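Glutathione S-transferase (Lodderomyces elongisporus, PDB 4IVF) probably conjugates glutathione to electrophilic substrates, as a dimeric glutathione S-transferase homolog that binds two glutathione molecules in each subunit. Local coordinates at residues 91-95 with 96-100; 153-156 with 157-160. All coordinates share one frame; numbering follows the deposited sequence.

Contact 1 of 2, residues 91-95 with 96-100; sequences KEHKF and SYPAG
His93 takes a left-handed helical backbone conformation (phi 62°), and the chain turns there so that the extended run from Ser96 to Ala99 comes back past the His93 imidazole. The contact is thus local, one turn of irregular chain folded against itself. The first torsion of His93 sets CG beside its own backbone N (chi1 -63°), which swings the ring over the returning backbone. On one face sits the proline: Pro98 CG is 4.0 Å from the His93 ring centroid and only 14° off the normal, a CH-pi contact over the face. Pro98 N lies on that face too, nearer the rim, while Pro98 CA comes within 3.4 Å of His93 NE2. The opposite face is met near its rim by the carbonyl of Lys91, whose O stands 3.3 Å above the imidazole plane. At the edge, Ser96 OG approaches His93 CD2 at 3.6 Å, a carbon-side approach that leaves the hydroxyl's hydrogen bonding to the Asp90 carboxylate. That carboxylate also binds the backbone N of Lys94 and of Phe95, gripping the outer bend with both oxygens. A water lies at the ring edge in the imidazole plane, 3.0 Å from His93 NE2; it accepts from Ala99 N at 3.3 Å and so bridges the ring to the returning half of the loop. Nearby, Arg173 NH1 binds Ser96 O, and Tyr97 turns away to hydrogen-bond Val170 O through its OH. The two halves therefore meet through ring-to-proline packing and a water bridge, without a direct polar pair. Carbonyl above, proline below and water at the edge probably restrict rotation of the imidazole, while Asp90 and Arg173 hold the backbone bend around it.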
ATOM      1  N   LYS F  91      -2.566  -0.090 -22.426  1.00 31.95           N
ATOM      2  CA  LYS F  91      -2.149  -1.352 -23.016  1.00 30.91           C
ATOM      3  C   LYS F  91      -0.974  -1.140 -23.974  1.00 27.59           C
ATOM      4  O   LYS F  91      -0.290  -2.088 -24.350  1.00 27.83           O
ATOM      5  CB  LYS F  91      -3.330  -2.028 -23.708  1.00 33.98           C
ATOM      6  CG  LYS F  91      -4.467  -2.400 -22.753  1.00 34.64           C
ATOM      7  CD  LYS F  91      -5.526  -3.242 -23.445  1.00 34.99           C
ATOM      8  CE  LYS F  91      -6.606  -3.696 -22.474  1.00 34.09           C
ATOM      9  NZ  LYS F  91      -6.026  -4.243 -21.225  1.00 29.37           N
ATOM     10  N   GLU F  92      -0.746   0.117 -24.345  1.00 36.17           N
ATOM     11  CA  GLU F  92       0.373   0.502 -25.192  1.00 38.79           C
ATOM     12  C   GLU F  92       1.665   0.643 -24.383  1.00 33.55           C
ATOM     13  O   GLU F  92       2.741   0.834 -24.948  1.00 32.44           O
ATOM     14  CB  GLU F  92       0.067   1.816 -25.915  1.00 51.22           C
ATOM     15  CG  GLU F  92      -1.222   1.814 -26.730  1.00 63.90           C
ATOM     16  CD  GLU F  92      -1.034   1.286 -28.144  1.00 77.38           C
ATOM     17  OE1 GLU F  92       0.125   1.047 -28.550  1.00 80.89           O
ATOM     18  OE2 GLU F  92      -2.050   1.116 -28.857  1.00 83.58           O
ATOM     19  N   HIS F  93       1.555   0.561 -23.060  1.00 31.54           N
ATOM     20  CA  HIS F  93       2.735   0.539 -22.194  1.00 30.69           C
ATOM     21  C   HIS F  93       3.578   1.807 -22.286  1.00 29.34           C
ATOM     22  O   HIS F  93       4.807   1.752 -22.223  1.00 29.09           O
ATOM     23  CB  HIS F  93       3.582  -0.710 -22.475  1.00 22.26           C
ATOM     24  CG  HIS F  93       2.860  -1.984 -22.180  1.00 24.84           C
ATOM     25  ND1 HIS F  93       2.676  -2.971 -23.120  1.00 25.24           N
ATOM     26  CD2 HIS F  93       2.240  -2.415 -21.055  1.00 28.21           C
ATOM     27  CE1 HIS F  93       1.990  -3.965 -22.583  1.00 30.15           C
ATOM     28  NE2 HIS F  93       1.714  -3.653 -21.331  1.00 30.40           N
ATOM     29  N   LYS F  94       2.907   2.947 -22.433  1.00 24.54           N
ATOM     30  CA  LYS F  94       3.574   4.243 -22.452  1.00 24.08           C
ATOM     31  C   LYS F  94       3.962   4.685 -21.041  1.00 21.69           C
ATOM     32  O   LYS F  94       4.843   5.524 -20.858  1.00 22.66           O
ATOM     33  CB  LYS F  94       2.672   5.298 -23.100  1.00 28.56           C
ATOM     34  CG  LYS F  94       2.547   5.168 -24.612  1.00 43.45           C
ATOM     35  CD  LYS F  94       1.825   6.372 -25.210  1.00 55.44           C
ATOM     36  CE  LYS F  94       1.779   6.315 -26.736  1.00 62.33           C
ATOM     37  NZ  LYS F  94       0.889   5.229 -27.233  1.00 65.46           N
ATOM     38  N   PHE F  95       3.302   4.112 -20.047  1.00 18.59           N
ATOM     39  CA  PHE F  95       3.514   4.493 -18.661  1.00 21.36           C
ATOM     40  C   PHE F  95       3.437   3.269 -17.771  1.00 20.51           C
ATOM     41  O   PHE F  95       3.044   3.363 -16.609  1.00 21.55           O
ATOM     42  CB  PHE F  95       2.455   5.515 -18.214  1.00 18.09           C
ATOM     43  CG  PHE F  95       2.434   6.765 -19.042  1.00 18.15           C
ATOM     44  CD1 PHE F  95       3.344   7.781 -18.805  1.00 19.66           C
ATOM     45  CD2 PHE F  95       1.510   6.923 -20.059  1.00 20.31           C
ATOM     46  CE1 PHE F  95       3.328   8.937 -19.570  1.00 20.99           C
ATOM     47  CE2 PHE F  95       1.493   8.072 -20.833  1.00 28.33           C
ATOM     48  CZ  PHE F  95       2.400   9.079 -20.589  1.00 21.74           C
ATOM     49  N   SER F  96       3.782   2.118 -18.331  1.00 16.04           N
ATOM     50  CA  SER F  96       3.700   0.849 -17.611  1.00 15.47           C
ATOM     51  C   SER F  96       4.460  -0.199 -18.383  1.00 16.30           C
ATOM     52  O   SER F  96       4.803  -0.003 -19.547  1.00 26.68           O
ATOM     53  CB  SER F  96       2.238   0.400 -17.429  1.00 16.60           C
ATOM     54  OG  SER F  96       1.589   0.218 -18.681  1.00 19.23           O
ATOM     55  N   TYR F  97       4.723  -1.320 -17.730  1.00 22.49           N
ATOM     56  CA  TYR F  97       5.464  -2.405 -18.350  1.00 19.89           C
ATOM     57  C   TYR F  97       4.547  -3.596 -18.562  1.00 20.62           C
ATOM     58  O   TYR F  97       3.543  -3.725 -17.873  1.00 21.71           O
ATOM     59  CB  TYR F  97       6.643  -2.786 -17.464  1.00 16.25           C
ATOM     60  CG  TYR F  97       7.720  -1.738 -17.477  1.00 15.87           C
ATOM     61  CD1 TYR F  97       8.710  -1.755 -18.453  1.00 17.02           C
ATOM     62  CD2 TYR F  97       7.741  -0.716 -16.528  1.00 14.66           C
ATOM     63  CE1 TYR F  97       9.687  -0.805 -18.485  1.00 17.01           C
ATOM     64  CE2 TYR F  97       8.720   0.247 -16.555  1.00 17.32           C
ATOM     65  CZ  TYR F  97       9.701   0.193 -17.537  1.00 23.75           C
ATOM     66  OH  TYR F  97      10.696   1.147 -17.588  1.00 23.32           O
ATOM     67  N   PRO F  98       4.882  -4.466 -19.525  1.00 22.81           N
ATOM     68  CA  PRO F  98       4.048  -5.646 -19.766  1.00 23.81           C
ATOM     69  C   PRO F  98       3.919  -6.497 -18.511  1.00 24.66           C
ATOM     70  O   PRO F  98       4.901  -6.676 -17.781  1.00 21.24           O
ATOM     71  CB  PRO F  98       4.830  -6.412 -20.838  1.00 21.79           C
ATOM     72  CG  PRO F  98       5.556  -5.341 -21.588  1.00 22.23           C
ATOM     73  CD  PRO F  98       5.943  -4.323 -20.537  1.00 20.79           C
ATOM     74  N   ALA F  99       2.715  -7.008 -18.276  1.00 26.44           N
ATOM     75  CA  ALA F  99       2.429  -7.843 -17.114  1.00 28.34           C
ATOM     76  C   ALA F  99       3.345  -9.065 -17.090  1.00 26.43           C
ATOM     77  O   ALA F  99       3.607  -9.665 -18.125  1.00 22.19           O
ATOM     78  CB  ALA F  99       0.964  -8.270 -17.125  1.00 33.31           C
ATOM     79  N   GLY F 100       3.840  -9.417 -15.906  1.00 22.79           N
ATOM     80  CA  GLY F 100       4.733 -10.554 -15.767  1.00 22.89           C
ATOM     81  C   GLY F 100       6.231 -10.271 -15.835  1.00 21.65           C
ATOM     82  O   GLY F 100       7.042 -11.133 -15.487  1.00 22.73           O
TER
HETATM   83  O   HOH W   1       0.304  -6.111 -20.312  1.00 39.86           O

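Contact 2 of 2, residues 153-156 with 157-160; sequences VFED and ILSR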
ATOM      1  N   VAL F 153      15.337   7.056   0.589  1.00 11.68           N
ATOM      2  CA  VAL F 153      15.263   5.754  -0.059  1.00 14.16           C
ATOM      3  C   VAL F 153      14.900   5.935  -1.529  1.00 14.60           C
ATOM      4  O   VAL F 153      15.540   5.359  -2.415  1.00 13.53           O
ATOM      5  CB  VAL F 153      14.221   4.836   0.618  1.00 19.22           C
ATOM      6  CG1 VAL F 153      14.077   3.525  -0.156  1.00 10.74           C
ATOM      7  CG2 VAL F 153      14.600   4.576   2.067  1.00 10.89           C
ATOM      8  N   PHE F 154      13.876   6.744  -1.788  1.00 10.62           N
ATOM      9  CA  PHE F 154      13.525   7.090  -3.164  1.00 24.33           C
ATOM     10  C   PHE F 154      14.691   7.741  -3.937  1.00 23.15           C
ATOM     11  O   PHE F 154      14.790   7.590  -5.156  1.00 17.11           O
ATOM     12  CB  PHE F 154      12.295   7.995  -3.205  1.00 10.20           C
ATOM     13  CG  PHE F 154      10.981   7.261  -3.059  1.00 20.36           C
ATOM     14  CD1 PHE F 154      10.542   6.379  -4.051  1.00 19.95           C
ATOM     15  CD2 PHE F 154      10.159   7.488  -1.952  1.00 22.86           C
ATOM     16  CE1 PHE F 154       9.306   5.711  -3.926  1.00 16.35           C
ATOM     17  CE2 PHE F 154       8.924   6.832  -1.813  1.00 16.60           C
ATOM     18  CZ  PHE F 154       8.493   5.943  -2.798  1.00 12.69           C
ATOM     19  N   GLU F 155      15.559   8.470  -3.229  1.00 18.30           N
ATOM     20  CA  GLU F 155      16.750   9.051  -3.843  1.00 18.49           C
ATOM     21  C   GLU F 155      17.719   7.935  -4.223  1.00 19.98           C
ATOM     22  O   GLU F 155      18.298   7.952  -5.307  1.00 18.25           O
ATOM     23  CB  GLU F 155      17.414  10.045  -2.889  1.00 13.53           C
ATOM     24  CG  GLU F 155      18.641  10.743  -3.421  1.00 21.94           C
ATOM     25  CD  GLU F 155      18.337  11.720  -4.547  1.00 25.50           C
ATOM     26  OE1 GLU F 155      17.153  11.880  -4.906  1.00 26.97           O
ATOM     27  OE2 GLU F 155      19.291  12.334  -5.072  1.00 24.45           O
ATOM     28  N   ASP F 156      17.892   6.969  -3.323  1.00 14.19           N
ATOM     29  CA  ASP F 156      18.702   5.805  -3.616  1.00 19.45           C
ATOM     30  C   ASP F 156      18.148   5.022  -4.821  1.00 18.83           C
ATOM     31  O   ASP F 156      18.908   4.610  -5.700  1.00 14.70           O
ATOM     32  CB  ASP F 156      18.812   4.894  -2.393  1.00 24.73           C
ATOM     33  CG  ASP F 156      19.835   3.792  -2.588  1.00 27.28           C
ATOM     34  OD1 ASP F 156      20.635   3.911  -3.536  1.00 30.49           O
ATOM     35  OD2 ASP F 156      19.851   2.819  -1.806  1.00 27.45           O
ATOM     36  N   ILE F 157      16.832   4.829  -4.855  1.00 13.93           N
ATOM     37  CA  ILE F 157      16.176   4.119  -5.951  1.00 14.90           C
ATOM     38  C   ILE F 157      16.485   4.787  -7.293  1.00 23.79           C
ATOM     39  O   ILE F 157      16.909   4.118  -8.257  1.00 21.50           O
ATOM     40  CB  ILE F 157      14.643   4.005  -5.711  1.00 24.18           C
ATOM     41  CG1 ILE F 157      14.380   3.092  -4.521  1.00 11.49           C
ATOM     42  CG2 ILE F 157      13.939   3.443  -6.928  1.00 11.82           C
ATOM     43  CD1 ILE F 157      12.954   3.022  -4.114  1.00 10.71           C
ATOM     44  N   LEU F 158      16.320   6.109  -7.338  1.00 13.33           N
ATOM     45  CA  LEU F 158      16.650   6.870  -8.535  1.00 14.06           C
ATOM     46  C   LEU F 158      18.110   6.721  -8.937  1.00 19.79           C
ATOM     47  O   LEU F 158      18.422   6.673 -10.127  1.00 18.62           O
ATOM     48  CB  LEU F 158      16.322   8.349  -8.346  1.00 27.95           C
ATOM     49  CG  LEU F 158      14.844   8.723  -8.373  1.00 18.42           C
ATOM     50  CD1 LEU F 158      14.696  10.185  -8.056  1.00 13.36           C
ATOM     51  CD2 LEU F 158      14.248   8.409  -9.730  1.00 14.90           C
ATOM     52  N   SER F 159      18.997   6.639  -7.946  1.00 15.56           N
ATOM     53  CA  SER F 159      20.436   6.530  -8.191  1.00 18.89           C
ATOM     54  C   SER F 159      20.807   5.194  -8.835  1.00 18.59           C
ATOM     55  O   SER F 159      21.830   5.084  -9.516  1.00 22.00           O
ATOM     56  CB  SER F 159      21.232   6.719  -6.896  1.00 17.19           C
ATOM     57  OG  SER F 159      21.189   5.546  -6.110  1.00 16.82           O
ATOM     58  N   ARG F 160      19.971   4.188  -8.618  1.00 16.46           N
ATOM     59  CA  ARG F 160      20.199   2.876  -9.188  1.00 16.90           C
ATOM     60  C   ARG F 160      19.722   2.779 -10.639  1.00 25.73           C
ATOM     61  O   ARG F 160      19.941   1.768 -11.299  1.00 32.71           O
ATOM     62  CB  ARG F 160      19.535   1.805  -8.324  1.00 19.82           C
ATOM     63  CG  ARG F 160      20.114   1.736  -6.933  1.00 16.25           C
ATOM     64  CD  ARG F 160      19.355   0.765  -6.059  1.00 22.71           C
ATOM     65  NE  ARG F 160      19.773   0.883  -4.666  1.00 25.29           N
ATOM     66  CZ  ARG F 160      19.795  -0.127  -3.802  1.00 23.71           C
ATOM     67  NH1 ARG F 160      19.429  -1.342  -4.192  1.00 24.56           N
ATOM     68  NH2 ARG F 160      20.189   0.080  -2.550  1.00 15.92           N
TER
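The guanidinium of Arg160 is met at its edge by the Asp156 carboxylate, the two planes standing 70° apart. Asp156 OD1 lies in the guanidinium plane and takes a weak but almost straight bond from Arg160 NE (3.3 Å, 177°). Asp156 OD2 receives the stronger bond of the salt bridge, from Arg160 NH2 at 2.9 Å; it is met on its syn side but from out of the carboxylate plane, and is itself tilted from the guanidinium plane. The aromatic ring of Phe154 is approached obliquely by Ile157 CD1, 4.1 Å from Phe154 CD1, and meets the Phe113 ring of helix 102-131. Ile157 CD1 also lies 4.1 Å from Val153 CG1, so this methyl touches two side chains of the preceding turn.

The first torsion of Asp156 (chi1 -170°) places CG opposite the backbone N, which sends the carboxylate toward the next turn, where the extended Arg160 chain reaches it. Behind these side chains run the i to i-4 backbone hydrogen bonds of the helix: Ile157 N donates to Val153 O at 2.8 Å and Leu158 N to Phe154 O at 3.0 Å. The pattern then slackens, for Arg160 N makes a weak bond to Asp156 O and a second one, i to i-3, to Ile157 O.

Arg160 NH2 has a second partner, Val50 O of the second subunit, and Pro54 of that subunit packs on Val153, Asp156, Ile157 and Arg160. Glu155 binds the backbone N of Leu200 and Leu201 through its carboxylate. Taken together, this is an i, i+4 salt bridge toward the C-terminal part of helix 137-159, within the all-helical C-terminal domain of the GST fold, at the dimer interface.

In the fold
Both contacts are local, but their settings differ. Contact 1 is a surface feature of the irregular loop between helices 78-89 and 102-131, the linker from the thioredoxin-like to the helical domain, away from the glutathione sites. Contact 2 is partly buried toward the C-terminal part of helix 137-159: Val153, Phe154 and Ile157 pack against helix 102-131, Leu158 and Glu155 meet helix 199-209, and the Asp156-Arg160 pair faces the second subunit. The contacts lie on different elements and do not touch, yet both lean on helix 102-131. Loop chemistry relies on ring, proline, water and a neighbouring carboxylate; helix chemistry on regular backbone bonds plus an ion pair whose arginine also hydrogen-bonds a backbone carbonyl of the second subunit.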